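Local coordinates for G protein coupled receptor (Arabidopsis thaliana, PDB 3T33) that belongs to the LanC-like family, binds a zinc ion and may play a role in abscisic acid signalling in the plant, at residues R9-E21 with E319-G331. Numbering follows the deposited sequence.
Sequences RFFRNEMPEFVPE and EVVWSRGLLKRVG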
loop_
_atom_site.group_PDB
_atom_site.type_symbol
_atom_site.label_atom_id
_atom_site.label_comp_id
_atom_site.label_asym_id
_atom_site.label_seq_id
_atom_site.Cartn_x
_atom_site.Cartn_y
_atom_site.Cartn_z
ATOM N N ARG A 9 15.462 4.824 11.499
ATOM C CA ARG A 9 16.428 5.812 10.915
ATOM C C ARG A 9 16.104 6.183 9.457
ATOM O O ARG A 9 15.703 5.327 8.654
ATOM C CB ARG A 9 17.888 5.323 10.997
ATOM C CG ARG A 9 18.915 6.456 10.912
ATOM C CD ARG A 9 19.282 6.944 12.274
ATOM N NE ARG A 9 19.181 8.403 12.407
ATOM C CZ ARG A 9 18.241 9.034 13.122
ATOM N NH1 ARG A 9 17.296 8.341 13.752
ATOM N NH2 ARG A 9 18.236 10.364 13.218
ATOM N N PHE A 10 16.348 7.463 9.152
ATOM C CA PHE A 10 16.004 8.107 7.911
ATOM C C PHE A 10 17.174 8.945 7.492
ATOM O O PHE A 10 17.938 9.401 8.316
ATOM C CB PHE A 10 14.798 9.028 8.117
ATOM C CG PHE A 10 14.939 10.004 9.300
ATOM C CD1 PHE A 10 15.485 11.282 9.108
ATOM C CD2 PHE A 10 14.515 9.630 10.603
ATOM C CE1 PHE A 10 15.602 12.206 10.152
ATOM C CE2 PHE A 10 14.645 10.533 11.693
ATOM C CZ PHE A 10 15.200 11.850 11.458
ATOM N N PHE A 11 17.321 9.107 6.191
ATOM C CA PHE A 11 18.089 10.214 5.617
ATOM C C PHE A 11 17.409 11.515 5.934
ATOM O O PHE A 11 16.187 11.634 5.851
ATOM C CB PHE A 11 18.193 10.065 4.110
ATOM C CG PHE A 11 18.783 8.778 3.696
ATOM C CD1 PHE A 11 20.136 8.512 3.939
ATOM C CD2 PHE A 11 17.990 7.799 3.090
ATOM C CE1 PHE A 11 20.713 7.282 3.556
ATOM C CE2 PHE A 11 18.544 6.562 2.676
ATOM C CZ PHE A 11 19.910 6.299 2.907
ATOM N N ARG A 12 18.197 12.495 6.339
ATOM C CA ARG A 12 17.649 13.840 6.559
ATOM C C ARG A 12 17.065 14.364 5.249
ATOM O O ARG A 12 17.703 14.297 4.192
ATOM C CB ARG A 12 18.741 14.799 7.086
ATOM C CG ARG A 12 19.113 14.601 8.565
ATOM C CD ARG A 12 20.474 15.340 8.915
ATOM N NE ARG A 12 21.681 14.945 8.129
ATOM C CZ ARG A 12 22.661 14.150 8.594
ATOM N NH1 ARG A 12 22.572 13.632 9.822
ATOM N NH2 ARG A 12 23.720 13.846 7.838
ATOM N N ASN A 13 15.843 14.855 5.325
ATOM C CA ASN A 13 15.218 15.454 4.151
ATOM C C ASN A 13 15.569 16.926 4.016
ATOM O O ASN A 13 14.904 17.758 4.614
ATOM C CB ASN A 13 13.695 15.315 4.191
ATOM C CG ASN A 13 13.051 15.695 2.880
ATOM O OD1 ASN A 13 11.837 15.626 2.741
ATOM N ND2 ASN A 13 13.859 16.091 1.891
ATOM N N GLU A 14 16.589 17.231 3.223
ATOM C CA GLU A 14 16.992 18.602 2.959
ATOM C C GLU A 14 16.560 19.036 1.543
ATOM O O GLU A 14 16.879 20.155 1.084
ATOM C CB GLU A 14 18.518 18.800 3.121
ATOM C CG GLU A 14 19.199 18.324 4.447
ATOM C CD GLU A 14 18.809 19.101 5.738
ATOM O OE1 GLU A 14 18.008 20.068 5.688
ATOM O OE2 GLU A 14 19.310 18.714 6.826
ATOM N N MET A 15 15.839 18.171 0.844
ATOM C CA MET A 15 15.229 18.569 -0.418
ATOM C C MET A 15 14.379 19.861 -0.295
ATOM O O MET A 15 13.738 20.133 0.722
ATOM C CB MET A 15 14.402 17.420 -0.988
ATOM C CG MET A 15 15.249 16.225 -1.364
ATOM S SD MET A 15 14.345 14.993 -2.294
ATOM C CE MET A 15 13.671 14.156 -0.875
ATOM N N PRO A 16 14.405 20.672 -1.340
ATOM C CA PRO A 16 13.708 21.967 -1.372
ATOM C C PRO A 16 12.203 21.817 -1.280
ATOM O O PRO A 16 11.619 20.926 -1.933
ATOM C CB PRO A 16 14.108 22.563 -2.717
ATOM C CG PRO A 16 14.824 21.477 -3.464
ATOM C CD PRO A 16 15.343 20.501 -2.453
ATOM N N GLU A 17 11.593 22.654 -0.451
ATOM C CA GLU A 17 10.155 22.715 -0.326
ATOM C C GLU A 17 9.536 23.110 -1.655
ATOM O O GLU A 17 10.143 23.789 -2.492
ATOM C CB GLU A 17 9.720 23.712 0.745
ATOM C CG GLU A 17 10.122 23.364 2.196
ATOM C CD GLU A 17 9.409 22.115 2.783
ATOM O OE1 GLU A 17 8.262 21.810 2.360
ATOM O OE2 GLU A 17 10.003 21.455 3.682
ATOM N N PHE A 18 8.303 22.684 -1.844
ATOM C CA PHE A 18 7.567 23.110 -2.997
ATOM C C PHE A 18 7.394 24.654 -3.044
ATOM O O PHE A 18 7.016 25.291 -2.041
ATOM C CB PHE A 18 6.215 22.398 -3.009
ATOM C CG PHE A 18 5.376 22.763 -4.147
ATOM C CD1 PHE A 18 5.727 22.372 -5.435
ATOM C CD2 PHE A 18 4.235 23.522 -3.950
ATOM C CE1 PHE A 18 4.958 22.714 -6.512
ATOM C CE2 PHE A 18 3.463 23.881 -5.008
ATOM C CZ PHE A 18 3.830 23.484 -6.303
ATOM N N VAL A 19 7.663 25.230 -4.223
ATOM C CA VAL A 19 7.422 26.676 -4.508
ATOM C C VAL A 19 6.171 26.893 -5.430
ATOM O O VAL A 19 6.221 26.581 -6.627
ATOM C CB VAL A 19 8.705 27.347 -5.141
ATOM C CG1 VAL A 19 8.484 28.836 -5.423
ATOM C CG2 VAL A 19 9.955 27.106 -4.249
ATOM N N PRO A 20 5.046 27.403 -4.859
ATOM C CA PRO A 20 3.795 27.601 -5.620
ATOM C C PRO A 20 3.945 28.729 -6.623
ATOM O O PRO A 20 3.458 28.615 -7.741
ATOM C CB PRO A 20 2.781 27.996 -4.531
ATOM C CG PRO A 20 3.402 27.585 -3.229
ATOM C CD PRO A 20 4.868 27.798 -3.443
ATOM N N GLU A 21 4.649 29.794 -6.210
ATOM C CA GLU A 21 4.903 30.992 -7.037
ATOM C C GLU A 21 5.462 30.638 -8.410
ATOM O O GLU A 21 6.365 29.802 -8.546
ATOM C CB GLU A 21 5.842 32.001 -6.327
ATOM C CG GLU A 21 5.218 32.741 -5.136
ATOM C CD GLU A 21 5.267 31.964 -3.788
ATOM O OE1 GLU A 21 5.792 30.804 -3.733
ATOM O OE2 GLU A 21 4.768 32.535 -2.775
ATOM N N GLU A 319 3.225 15.464 7.528
ATOM C CA GLU A 319 4.443 16.217 7.933
ATOM C C GLU A 319 5.461 15.327 8.612
ATOM O O GLU A 319 6.644 15.484 8.428
ATOM C CB GLU A 319 4.100 17.375 8.872
ATOM C CG GLU A 319 3.158 18.382 8.273
ATOM C CD GLU A 319 3.763 19.090 7.074
ATOM O OE1 GLU A 319 4.958 19.416 7.107
ATOM O OE2 GLU A 319 3.037 19.333 6.103
ATOM N N VAL A 320 5.017 14.375 9.405
ATOM C CA VAL A 320 5.938 13.410 10.003
ATOM C C VAL A 320 6.647 12.565 8.940
ATOM O O VAL A 320 7.879 12.335 8.982
ATOM C CB VAL A 320 5.137 12.493 10.880
ATOM C CG1 VAL A 320 6.033 11.383 11.461
ATOM C CG2 VAL A 320 4.420 13.347 11.939
ATOM N N VAL A 321 5.867 12.090 7.969
ATOM C CA VAL A 321 6.475 11.422 6.785
ATOM C C VAL A 321 7.433 12.363 6.017
ATOM O O VAL A 321 8.572 11.992 5.653
ATOM C CB VAL A 321 5.387 10.851 5.876
ATOM C CG1 VAL A 321 6.024 9.909 4.837
ATOM C CG2 VAL A 321 4.393 10.063 6.759
ATOM N N TRP A 322 7.015 13.605 5.814
ATOM C CA TRP A 322 7.912 14.507 5.091
ATOM C C TRP A 322 9.250 14.687 5.800
ATOM O O TRP A 322 10.300 14.716 5.133
ATOM C CB TRP A 322 7.232 15.837 4.757
ATOM C CG TRP A 322 8.040 16.787 3.945
ATOM C CD1 TRP A 322 8.406 18.035 4.317
ATOM C CD2 TRP A 322 8.555 16.600 2.600
ATOM N NE1 TRP A 322 9.138 18.619 3.321
ATOM C CE2 TRP A 322 9.238 17.776 2.256
ATOM C CE3 TRP A 322 8.522 15.541 1.673
ATOM C CZ2 TRP A 322 9.883 17.961 0.993
ATOM C CZ3 TRP A 322 9.170 15.709 0.406
ATOM C CH2 TRP A 322 9.832 16.916 0.090
ATOM N N SER A 323 9.270 14.782 7.129
ATOM C CA SER A 323 10.583 14.957 7.757
ATOM C C SER A 323 11.302 13.685 8.140
ATOM O O SER A 323 12.539 13.642 8.108
ATOM C CB SER A 323 10.541 15.922 8.949
ATOM O OG SER A 323 10.031 15.277 10.092
ATOM N N ARG A 324 10.575 12.632 8.466
ATOM C CA ARG A 324 11.265 11.418 8.922
ATOM C C ARG A 324 11.031 10.209 8.009
ATOM O O ARG A 324 11.502 9.113 8.323
ATOM C CB ARG A 324 10.828 11.073 10.346
ATOM C CG ARG A 324 11.222 12.102 11.457
ATOM C CD ARG A 324 10.328 11.920 12.724
ATOM N NE ARG A 324 10.592 10.638 13.374
ATOM C CZ ARG A 324 9.882 10.133 14.377
ATOM N NH1 ARG A 324 8.840 10.784 14.905
ATOM N NH2 ARG A 324 10.238 8.959 14.876
ATOM N N GLY A 325 10.328 10.409 6.883
ATOM C CA GLY A 325 9.768 9.305 6.121
ATOM C C GLY A 325 10.690 8.802 5.056
ATOM O O GLY A 325 10.408 7.809 4.386
ATOM N N LEU A 326 11.790 9.498 4.883
ATOM C CA LEU A 326 12.813 9.110 3.923
ATOM C C LEU A 326 13.765 8.014 4.493
ATOM O O LEU A 326 14.983 8.201 4.646
ATOM C CB LEU A 326 13.542 10.375 3.466
ATOM C CG LEU A 326 14.195 10.411 2.092
ATOM C CD1 LEU A 326 13.177 10.281 0.923
ATOM C CD2 LEU A 326 15.035 11.739 1.967
ATOM N N LEU A 327 13.166 6.859 4.769
ATOM C CA LEU A 327 13.766 5.692 5.380
ATOM C C LEU A 327 15.002 5.205 4.635
ATOM O O LEU A 327 15.066 5.323 3.410
ATOM C CB LEU A 327 12.709 4.576 5.345
ATOM C CG LEU A 327 11.734 4.312 6.504
ATOM C CD1 LEU A 327 11.658 5.438 7.512
ATOM C CD2 LEU A 327 10.372 3.825 6.076
ATOM N N LYS A 328 15.925 4.567 5.351
ATOM C CA LYS A 328 17.094 3.942 4.728
ATOM C C LYS A 328 16.795 2.548 4.154
ATOM O O LYS A 328 17.651 1.663 4.163
ATOM C CB LYS A 328 18.251 3.860 5.726
ATOM C CG LYS A 328 18.658 5.200 6.316
ATOM C CD LYS A 328 20.064 5.148 6.890
ATOM C CE LYS A 328 20.241 6.157 8.013
ATOM N NZ LYS A 328 21.542 6.876 7.913
ATOM N N ARG A 329 15.575 2.370 3.655
ATOM C CA ARG A 329 15.123 1.132 3.025
ATOM C C ARG A 329 14.279 1.516 1.832
ATOM O O ARG A 329 13.571 2.542 1.857
ATOM C CB ARG A 329 14.244 0.414 3.990
ATOM C CG ARG A 329 14.884 0.328 5.332
ATOM C CD ARG A 329 13.973 -0.208 6.305
ATOM N NE ARG A 329 14.706 -0.390 7.542
ATOM C CZ ARG A 329 14.232 -1.037 8.588
ATOM N NH1 ARG A 329 13.014 -1.552 8.520
ATOM N NH2 ARG A 329 14.973 -1.152 9.686
ATOM N N VAL A 330 14.320 0.677 0.806
ATOM C CA VAL A 330 13.849 1.034 -0.507
ATOM C C VAL A 330 12.330 0.819 -0.665
ATOM O O VAL A 330 11.704 1.502 -1.477
ATOM C CB VAL A 330 14.603 0.154 -1.546
ATOM C CG1 VAL A 330 14.067 -1.322 -1.501
ATOM C CG2 VAL A 330 14.536 0.740 -3.037
ATOM N N GLY A 331 11.742 -0.095 0.126
ATOM C CA GLY A 331 10.526 -0.799 -0.245
ATOM C C GLY A 331 9.174 -0.216 0.115
ATOM O O GLY A 331 9.067 0.923 0.493
HETATM O O HOH W 1 13.552 11.929 6.358
#
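A single beta bridge joins Phe-10 to Leu-327, their CA atoms 4.2 Å apart, in a chain otherwise built of helices and loops. Phe-11 N donates to Leu-326 O (2.9 Å), while the return bond from Lys-328 N to Arg-9 O is weak. Arg-324 lays its CA over a face of the Phe-10 ring, and Lys-328 CG sits over a face of Phe-11, 3.9 Å from the centroid in a CH-pi contact. Arg-324 sends its guanidinium on to a salt bridge with Asp-282. A water donates to both Phe-11 O and Ser-323 O (2.7 Å each), tying the N-terminal segment to helix 308-324. Farther along, the Asn-13 amide stands steeply over the Trp-322 indole, planes 72° apart. At the indole edge and in its plane, NE1 gives a nearly straight bond (168°) to Glu-17 OE2, 3.0 Å away on its syn side but tilted out of the carboxylate plane. Bent at chi2 (-68°), the Glu-17 chain turns its carboxylate to Trp-322, and OE1 pairs with Arg-358, which also makes a cation-pi contact with the indole. Backbone pairing and this shared carboxylate thus fasten the N-terminus against segment 319-331; the neighbouring arginine would probably keep Glu-17 ionised.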